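Local coordinates for protein NAD-dependent epimerase/dehydratase (Veillonella parvula DSM 2008, PDB 3R6D) that probably binds NAD(H) or a related nicotinamide adenine dinucleotide on a Rossmann fold and may act as an epimerase or dehydratase, its substrate being unestablished, at residues R38-R43 with V54-G59; S90-L95 with S145-T150; I100-G105 with F190-A195. All coordinates share one frame; numbering follows the deposited sequence. Where two conformers were deposited one is given.

In the fold
All three contacts pack a helix against the largely parallel sheet of one Rossmann-type domain, or against a turn leading into it, and their chemistry follows their depth. Contact 1, at the carboxyl ends of two neighbouring strands near one flank, is partly buried: a thin apolar touch with arginines outside. Contact 2 is also partly buried, but purely aliphatic where its segments meet, with its polar bonds made beside that meeting, in the turn before the strand. Contact 3, closest to the chain centre, is fully buried and adds a gripped arginine and a bridging water. Contacts 2 and 3 touch where the chain enters strands 102-108 and 148-158; contact 1 stands about 22 Å from both, centre to centre.

Contact 1 (R38-R43 with V54-G59); sequences RQLKTR and VTVIEG
Leu40 and Val56 make the apolar core of this small contact. Leu40 CB lies 4.0 Å from Val56 CG1, the methyl that points anti to the valine's own backbone N (chi1 171°). The other methyl of Val56 serves Lys41, whose CG passes 4.4 Å from Val56 CG2, a loose touch made by the aliphatic part of the lysine. At the far end the backbones come close without bonding: Arg38 N is 3.8 Å from Gly59 O, and Gly59 holds a conformation that suits a residue without a side chain. One shell out, Gln39 stands at the N-cap position of the short helix 40-43, and its carbonyl O accepts from Thr42 N and Arg43 N in the first turn. Arg43 folds back so that its NH1 donates to Arg38 O at 2.9 Å, nearly straight at 163°, with the oxygen in the guanidinium plane. The two guanidinium groups also overlap at their rims, Arg38 NH2 lying 3.4 Å above the Arg43 plane. Further out, Leu40 reaches Leu35 as well as Ala13 and Ala14 of the loop after the first strand. The layout is that of a Rossmann fold beyond its second strand, where relatives meet the cofactor's adenosine ribose; the position of the arginines would be compatible with a cofactor there, though none is modelled.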
loop_
_atom_site.group_PDB
_atom_site.type_symbol
_atom_site.label_atom_id
_atom_site.label_comp_id
_atom_site.label_asym_id
_atom_site.label_seq_id
_atom_site.Cartn_x
_atom_site.Cartn_y
_atom_site.Cartn_z
ATOM N N ARG A 38 4.583 -10.705 12.191
ATOM C CA ARG A 38 4.377 -11.742 13.205
ATOM C C ARG A 38 4.154 -13.072 12.499
ATOM O O ARG A 38 3.303 -13.154 11.604
ATOM C CB ARG A 38 3.178 -11.348 14.051
ATOM C CG ARG A 38 2.822 -12.383 15.098
ATOM C CD ARG A 38 1.470 -12.083 15.741
ATOM N NE ARG A 38 0.354 -12.299 14.809
ATOM C CZ ARG A 38 -0.386 -11.349 14.245
ATOM N NH1 ARG A 38 -0.148 -10.045 14.455
ATOM N NH2 ARG A 38 -1.369 -11.716 13.436
ATOM N N GLN A 39 4.885 -14.116 12.898
ATOM C CA GLN A 39 4.690 -15.478 12.337
ATOM C C GLN A 39 4.709 -15.483 10.817
ATOM O O GLN A 39 4.003 -16.257 10.195
ATOM C CB GLN A 39 3.414 -16.166 12.869
ATOM C CG GLN A 39 3.542 -16.481 14.359
ATOM C CD GLN A 39 4.697 -17.445 14.610
ATOM O OE1 GLN A 39 4.819 -18.485 13.923
ATOM N NE2 GLN A 39 5.512 -17.149 15.610
ATOM N N LEU A 40 5.558 -14.657 10.225
ATOM C CA LEU A 40 5.559 -14.570 8.763
ATOM C C LEU A 40 6.047 -15.867 8.133
ATOM O O LEU A 40 5.690 -16.156 6.982
ATOM C CB LEU A 40 6.414 -13.413 8.264
ATOM C CG LEU A 40 5.881 -12.028 8.630
ATOM C CD1 LEU A 40 6.705 -11.009 7.866
ATOM C CD2 LEU A 40 4.419 -11.883 8.322
ATOM N N LYS A 41 6.852 -16.665 8.831
ATOM C CA LYS A 41 7.352 -17.885 8.193
ATOM C C LYS A 41 6.253 -18.940 8.019
ATOM O O LYS A 41 6.448 -19.903 7.267
ATOM C CB LYS A 41 8.554 -18.467 8.942
ATOM C CG LYS A 41 9.749 -17.512 9.030
ATOM C CD LYS A 41 10.889 -18.157 9.833
ATOM C CE LYS A 41 12.118 -17.294 9.896
ATOM N NZ LYS A 41 13.284 -18.108 10.363
ATOM N N THR A 42 5.101 -18.780 8.686
ATOM C CA THR A 42 3.971 -19.647 8.425
ATOM C C THR A 42 2.864 -18.949 7.637
ATOM O O THR A 42 2.129 -19.614 6.927
ATOM C CB THR A 42 3.393 -20.270 9.721
ATOM O OG1 THR A 42 2.689 -19.251 10.448
ATOM C CG2 THR A 42 4.523 -20.920 10.568
ATOM N N ARG A 43 2.726 -17.633 7.759
ATOM C CA ARG A 43 1.612 -16.932 7.125
ATOM C C ARG A 43 1.866 -16.603 5.647
ATOM O O ARG A 43 0.948 -16.199 4.922
ATOM C CB ARG A 43 1.357 -15.624 7.887
ATOM C CG ARG A 43 0.837 -15.901 9.292
ATOM C CD ARG A 43 0.831 -14.632 10.116
ATOM N NE ARG A 43 -0.140 -13.669 9.648
ATOM C CZ ARG A 43 -0.116 -12.382 9.979
ATOM N NH1 ARG A 43 0.883 -11.898 10.703
ATOM N NH2 ARG A 43 -1.095 -11.570 9.576
ATOM N N VAL A 54 14.734 -12.774 0.183
ATOM C CA VAL A 54 13.762 -12.443 1.210
ATOM C C VAL A 54 14.362 -12.658 2.598
ATOM O O VAL A 54 14.913 -13.727 2.876
ATOM C CB VAL A 54 12.489 -13.310 1.067
ATOM C CG1 VAL A 54 11.509 -13.058 2.193
ATOM C CG2 VAL A 54 11.827 -13.016 -0.294
ATOM N N THR A 55 14.249 -11.637 3.446
ATOM C CA THR A 55 14.667 -11.675 4.828
ATOM C C THR A 55 13.441 -11.393 5.672
ATOM O O THR A 55 12.731 -10.432 5.386
ATOM C CB THR A 55 15.728 -10.598 5.087
ATOM O OG1 THR A 55 16.845 -10.828 4.217
ATOM C CG2 THR A 55 16.177 -10.608 6.535
ATOM N N VAL A 56 13.191 -12.201 6.699
ATOM C CA VAL A 56 12.086 -11.985 7.658
ATOM C C VAL A 56 12.621 -11.410 8.958
ATOM O O VAL A 56 13.612 -11.954 9.500
ATOM C CB VAL A 56 11.349 -13.315 8.005
ATOM C CG1 VAL A 56 10.345 -13.131 9.185
ATOM C CG2 VAL A 56 10.652 -13.857 6.770
ATOM N N ILE A 57 11.964 -10.370 9.483
ATOM C CA ILE A 57 12.275 -9.814 10.795
ATOM C C ILE A 57 11.003 -9.813 11.627
ATOM O O ILE A 57 9.973 -9.278 11.203
ATOM C CB ILE A 57 12.878 -8.397 10.697
ATOM C CG1 ILE A 57 14.197 -8.454 9.892
ATOM C CG2 ILE A 57 13.035 -7.772 12.107
ATOM C CD1 ILE A 57 14.846 -7.139 9.619
ATOM N N GLU A 58 11.082 -10.425 12.799
ATOM C CA GLU A 58 9.958 -10.542 13.745
ATOM C C GLU A 58 9.658 -9.247 14.456
ATOM O O GLU A 58 10.577 -8.551 14.900
ATOM C CB GLU A 58 10.374 -11.608 14.809
ATOM C CG GLU A 58 9.385 -11.854 15.950
ATOM C CD GLU A 58 9.471 -10.882 17.121
ATOM O OE1 GLU A 58 10.562 -10.647 17.723
ATOM O OE2 GLU A 58 8.395 -10.389 17.515
ATOM N N GLY A 59 8.373 -8.911 14.573
ATOM C CA GLY A 59 7.947 -7.831 15.426
ATOM C C GLY A 59 6.609 -7.254 15.030
ATOM O O GLY A 59 5.965 -7.681 14.061
#

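Contact 2 (S90-L95 with S145-T150); sequences SIVKAL and SNLNYT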
loop_
_atom_site.group_PDB
_atom_site.type_symbol
_atom_site.label_atom_id
_atom_site.label_comp_id
_atom_site.label_asym_id
_atom_site.label_seq_id
_atom_site.Cartn_x
_atom_site.Cartn_y
_atom_site.Cartn_z
ATOM N N SER A 90 3.982 5.412 14.783
ATOM C CA SER A 90 5.158 4.599 15.135
ATOM C C SER A 90 6.030 4.301 13.909
ATOM O O SER A 90 7.265 4.317 14.012
ATOM C CB SER A 90 4.738 3.311 15.800
ATOM O OG SER A 90 4.148 3.592 17.055
ATOM N N ILE A 91 5.392 4.032 12.760
ATOM C CA ILE A 91 6.102 3.785 11.508
ATOM C C ILE A 91 6.843 5.058 11.080
ATOM O O ILE A 91 8.012 5.020 10.770
ATOM C CB ILE A 91 5.125 3.309 10.416
ATOM C CG1 ILE A 91 4.627 1.903 10.782
ATOM C CG2 ILE A 91 5.812 3.325 9.039
ATOM C CD1 ILE A 91 3.435 1.475 9.972
ATOM N N VAL A 92 6.143 6.192 11.089
ATOM C CA VAL A 92 6.787 7.430 10.726
ATOM C C VAL A 92 8.001 7.734 11.616
ATOM O O VAL A 92 9.043 8.154 11.112
ATOM C CB VAL A 92 5.758 8.575 10.768
ATOM C CG1 VAL A 92 6.415 9.927 10.769
ATOM C CG2 VAL A 92 4.777 8.481 9.565
ATOM N N LYS A 93 7.846 7.503 12.922
ATOM C CA LYS A 93 8.932 7.721 13.875
ATOM C C LYS A 93 10.121 6.820 13.561
ATOM O O LYS A 93 11.251 7.277 13.555
ATOM C CB LYS A 93 8.444 7.538 15.310
ATOM C CG LYS A 93 9.553 7.585 16.357
ATOM C CD LYS A 93 9.007 7.272 17.736
ATOM C CE LYS A 93 8.420 8.516 18.396
ATOM N NZ LYS A 93 8.346 8.346 19.885
ATOM N N ALA A 94 9.873 5.540 13.292
ATOM C CA ALA A 94 10.969 4.612 12.957
ATOM C C ALA A 94 11.676 5.013 11.674
ATOM O O ALA A 94 12.902 4.991 11.602
ATOM C CB ALA A 94 10.477 3.205 12.851
ATOM N N LEU A 95 10.907 5.371 10.635
ATOM C CA LEU A 95 11.541 5.793 9.394
ATOM C C LEU A 95 12.368 7.085 9.629
ATOM O O LEU A 95 13.493 7.185 9.138
ATOM C CB LEU A 95 10.486 6.046 8.276
ATOM C CG LEU A 95 10.109 4.768 7.446
ATOM C CD1 LEU A 95 9.478 3.631 8.232
ATOM C CD2 LEU A 95 9.174 5.204 6.339
ATOM N N SER A 145 3.620 14.133 7.950
ATOM C CA SER A 145 4.987 13.816 8.024
ATOM C C SER A 145 5.747 14.576 6.996
ATOM O O SER A 145 5.166 15.170 6.059
ATOM C CB SER A 145 5.159 12.319 7.843
ATOM O OG SER A 145 5.263 11.954 6.460
ATOM N N ASN A 146 7.057 14.512 7.125
ATOM C CA ASN A 146 7.932 15.077 6.171
ATOM C C ASN A 146 8.429 14.067 5.125
ATOM O O ASN A 146 9.335 14.345 4.338
ATOM C CB ASN A 146 9.100 15.650 7.012
ATOM C CG ASN A 146 9.718 14.576 8.012
ATOM O OD1 ASN A 146 9.796 13.390 7.661
ATOM N ND2 ASN A 146 10.109 14.987 9.249
ATOM N N LEU A 147 7.835 12.853 5.145
ATOM C CA LEU A 147 8.316 11.758 4.316
ATOM C C LEU A 147 7.935 11.993 2.865
ATOM O O LEU A 147 6.919 12.670 2.558
ATOM C CB LEU A 147 7.745 10.403 4.781
ATOM C CG LEU A 147 8.140 10.020 6.202
ATOM C CD1 LEU A 147 7.379 8.806 6.678
ATOM C CD2 LEU A 147 9.654 9.756 6.310
ATOM N N ASN A 148 8.700 11.408 1.947
ATOM C CA ASN A 148 8.332 11.418 0.560
ATOM C C ASN A 148 7.339 10.271 0.320
ATOM O O ASN A 148 7.719 9.159 -0.092
ATOM C CB ASN A 148 9.537 11.296 -0.353
ATOM C CG ASN A 148 9.132 11.311 -1.804
ATOM O OD1 ASN A 148 7.975 11.636 -2.113
ATOM N ND2 ASN A 148 10.013 10.878 -2.695
ATOM N N TYR A 149 6.062 10.539 0.632
ATOM C CA TYR A 149 5.019 9.528 0.606
ATOM C C TYR A 149 4.296 9.483 -0.718
ATOM O O TYR A 149 4.118 10.513 -1.402
ATOM C CB TYR A 149 4.016 9.738 1.762
ATOM C CG TYR A 149 3.168 10.981 1.625
ATOM C CD1 TYR A 149 2.016 10.959 0.844
ATOM C CD2 TYR A 149 3.490 12.170 2.298
ATOM C CE1 TYR A 149 1.214 12.075 0.684
ATOM C CE2 TYR A 149 2.692 13.307 2.164
ATOM C CZ TYR A 149 1.549 13.236 1.354
ATOM O OH TYR A 149 0.705 14.329 1.186
ATOM N N THR A 150 3.806 8.282 -1.036
ATOM C CA THR A 150 2.711 8.153 -1.999
ATOM C C THR A 150 1.623 7.339 -1.313
ATOM O O THR A 150 1.887 6.190 -0.896
ATOM C CB THR A 150 3.131 7.383 -3.283
ATOM O OG1 THR A 150 4.399 7.859 -3.769
ATOM C CG2 THR A 150 2.049 7.511 -4.339
#
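Aliphatic packing carries the meeting of Leu147 with Val92 and Leu95, two residues of helix 85-96 that lie nearly one turn apart. A single methyl serves both: Leu147 CD1 sits 3.9 Å from Val92 CG2, and the same CD1 is 4.0 Å from Leu95 CD2. It can reach them because the leucine is extended beyond CB, with CD1 anti to CA (chi2 171°). The two leucines cross at about a right angle, while Val92 and Leu147 meet at a slant. Val92 uses its other branch on the neighbouring residue, CG1 touching Ser145 CB at 4.0 Å, so the serine offers carbon to the helix. Deeper in, Leu95 and Leu147 both rest on Val103 of strand 102-108, and Val141 of helix 129-144 packs on Val92.

The polar bonds that shape the contact lie in and around 145-150. Ser145 OG accepts from Leu147 N at 3.0 Å, with an angle of 160° at the hydrogen, which makes an ST turn; the same oxygen is also bonded to Leu142 O in the last turn of helix 129-144. The hydroxyl thus ties the end of that helix to the chain that carries Leu147. Asn148 next centres an inverse gamma turn, closed by a weak bond from Tyr149 N to Leu147 O, as the chain enters strand 148-158. Arg203 NH1 bonds to the carbonyl oxygens of Ser145 and Leu147.

The chemistry implies a division of labour: helix 85-96 is fitted against the turn leading into strand 148-158 through van der Waals contact, mostly between methyl groups, while polar bonds set the turn that presents Leu147 to it.

Contact 3 (I100-G105 with F190-A195); sequences IRRVIG and FDILHA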
loop_
_atom_site.group_PDB
_atom_site.type_symbol
_atom_site.label_atom_id
_atom_site.label_comp_id
_atom_site.label_asym_id
_atom_site.label_seq_id
_atom_site.Cartn_x
_atom_site.Cartn_y
_atom_site.Cartn_z
ATOM N N ILE A 100 14.941 7.313 6.629
ATOM C CA ILE A 100 14.282 6.678 5.472
ATOM C C ILE A 100 13.248 7.654 4.957
ATOM O O ILE A 100 12.400 8.100 5.736
ATOM C CB ILE A 100 13.565 5.362 5.888
ATOM C CG1 ILE A 100 14.505 4.418 6.673
ATOM C CG2 ILE A 100 12.955 4.668 4.634
ATOM C CD1 ILE A 100 15.840 4.067 5.950
ATOM N N ARG A 101 13.347 8.024 3.688
ATOM C CA ARG A 101 12.482 9.071 3.130
ATOM C C ARG A 101 11.279 8.543 2.348
ATOM O O ARG A 101 10.173 9.118 2.435
ATOM C CB ARG A 101 13.302 9.997 2.220
ATOM C CG ARG A 101 14.578 10.495 2.868
ATOM C CD ARG A 101 14.268 11.398 4.038
ATOM N NE ARG A 101 13.563 12.586 3.574
ATOM C CZ ARG A 101 12.516 13.136 4.188
ATOM N NH1 ARG A 101 12.033 12.629 5.310
ATOM N NH2 ARG A 101 11.949 14.197 3.667
ATOM N N ARG A 102 11.480 7.465 1.587
ATOM C CA ARG A 102 10.468 7.044 0.578
ATOM C C ARG A 102 9.504 6.000 1.118
ATOM O O ARG A 102 9.944 4.929 1.583
ATOM C CB ARG A 102 11.168 6.519 -0.666
ATOM C CG ARG A 102 10.230 6.280 -1.841
ATOM C CD ARG A 102 9.920 7.577 -2.565
ATOM N NE ARG A 102 8.995 7.323 -3.688
ATOM C CZ ARG A 102 7.655 7.334 -3.631
ATOM N NH1 ARG A 102 7.007 7.705 -2.522
ATOM N NH2 ARG A 102 6.970 6.969 -4.706
ATOM N N VAL A 103 8.208 6.322 1.094
ATOM C CA VAL A 103 7.200 5.387 1.620
ATOM C C VAL A 103 6.010 5.349 0.665
ATOM O O VAL A 103 5.538 6.394 0.212
ATOM C CB VAL A 103 6.854 5.713 3.114
ATOM C CG1 VAL A 103 6.275 7.096 3.289
ATOM C CG2 VAL A 103 5.975 4.634 3.711
ATOM N N ILE A 104 5.534 4.140 0.343
ATOM C CA ILE A 104 4.312 3.951 -0.428
ATOM C C ILE A 104 3.345 3.203 0.479
ATOM O O ILE A 104 3.697 2.145 1.001
ATOM C CB ILE A 104 4.595 3.134 -1.718
ATOM C CG1 ILE A 104 5.548 3.897 -2.637
ATOM C CG2 ILE A 104 3.279 2.810 -2.434
ATOM C CD1 ILE A 104 6.189 3.044 -3.717
ATOM N N GLY A 105 2.140 3.734 0.669
ATOM C CA GLY A 105 1.186 3.138 1.592
ATOM C C GLY A 105 -0.184 2.981 0.961
ATOM O O GLY A 105 -0.576 3.785 0.108
ATOM N N PHE A 190 4.341 -1.681 -8.930
ATOM C CA PHE A 190 5.522 -2.031 -9.706
ATOM C C PHE A 190 5.920 -0.846 -10.595
ATOM O O PHE A 190 7.090 -0.458 -10.671
ATOM C CB PHE A 190 5.200 -3.272 -10.538
ATOM C CG PHE A 190 6.323 -3.728 -11.425
ATOM C CD1 PHE A 190 7.194 -4.730 -11.010
ATOM C CD2 PHE A 190 6.496 -3.159 -12.677
ATOM C CE1 PHE A 190 8.230 -5.179 -11.855
ATOM C CE2 PHE A 190 7.542 -3.569 -13.510
ATOM C CZ PHE A 190 8.391 -4.581 -13.090
ATOM N N ASP A 191 4.932 -0.288 -11.296
ATOM C CA ASP A 191 5.205 0.805 -12.242
ATOM C C ASP A 191 5.754 2.030 -11.501
ATOM O O ASP A 191 6.704 2.667 -11.977
ATOM C CB ASP A 191 3.961 1.155 -13.031
ATOM C CG ASP A 191 3.569 0.069 -14.024
ATOM O OD1 ASP A 191 4.423 -0.786 -14.342
ATOM O OD2 ASP A 191 2.412 0.056 -14.504
ATOM N N ILE A 192 5.214 2.338 -10.315
ATOM C CA ILE A 192 5.738 3.450 -9.538
ATOM C C ILE A 192 7.205 3.238 -9.165
ATOM O O ILE A 192 8.030 4.172 -9.198
ATOM C CB ILE A 192 4.838 3.675 -8.319
ATOM C CG1 ILE A 192 3.481 4.203 -8.784
ATOM C CG2 ILE A 192 5.474 4.633 -7.329
ATOM C CD1 ILE A 192 2.405 4.206 -7.715
ATOM N N LEU A 193 7.536 2.000 -8.780
ATOM C CA LEU A 193 8.909 1.655 -8.399
ATOM C C LEU A 193 9.907 1.676 -9.561
ATOM O O LEU A 193 11.105 1.639 -9.338
ATOM C CB LEU A 193 8.941 0.285 -7.721
ATOM C CG LEU A 193 8.286 0.211 -6.329
ATOM C CD1 LEU A 193 8.021 -1.235 -5.923
ATOM C CD2 LEU A 193 9.123 0.967 -5.293
ATOM N N HIS A 194 9.391 1.713 -10.778
ATOM C CA HIS A 194 10.206 1.790 -11.986
ATOM C C HIS A 194 10.195 3.168 -12.639
ATOM O O HIS A 194 10.806 3.335 -13.699
ATOM C CB HIS A 194 9.770 0.704 -12.972
ATOM C CG HIS A 194 10.193 -0.665 -12.553
ATOM N ND1 HIS A 194 9.552 -1.365 -11.543
ATOM C CD2 HIS A 194 11.186 -1.470 -13.009
ATOM C CE1 HIS A 194 10.154 -2.542 -11.393
ATOM N NE2 HIS A 194 11.139 -2.631 -12.274
ATOM N N ALA A 195 9.533 4.150 -12.040
ATOM C CA ALA A 195 9.342 5.469 -12.667
ATOM C C ALA A 195 10.573 6.362 -12.455
ATOM O O ALA A 195 10.815 6.843 -11.353
ATOM C CB ALA A 195 8.097 6.140 -12.056
HETATM O O HOH W 1 8.474 5.950 -6.940
#
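Arg102 NH2 has two polar partners, Thr150 OG1 of the adjacent strand and a water, 2.9 Å from NH2, that accepts its proton and lies in the guanidinium plane. That water is in turn 2.9 Å from Ile192 O, bridging the strand to the last turn of helix 182-193. The remaining nitrogens are engaged too, NH1 with Asn148 O and NE in a salt bridge with Glu198, which should fix the group's rotation. A bend at chi2 (80°) turns the arginine chain so that NH2 also meets carbon, Ile192 CG2 lying 3.8 Å away at the guanidinium edge. In this Rossmann-type sheet, strand 102-108 runs between strands 76-79 and 148-158, and helix 182-193 packs across one face of it. Ile104 makes that packing: its CD1 lies 4.0 Å from Ile192 CG2 and 3.9 Å from Leu193 CD2. The side chains of Ile104 and Ile192 slide past each other in opposite directions, while that of Leu193 crosses Ile104 obliquely. Leu152 backs both isoleucines. Where the helix runs out, His194 ND1 donates to Phe190 O at 2.8 Å from above the carbonyl plane, and the imidazole's CE1 lies over the rim of the phenylalanine ring.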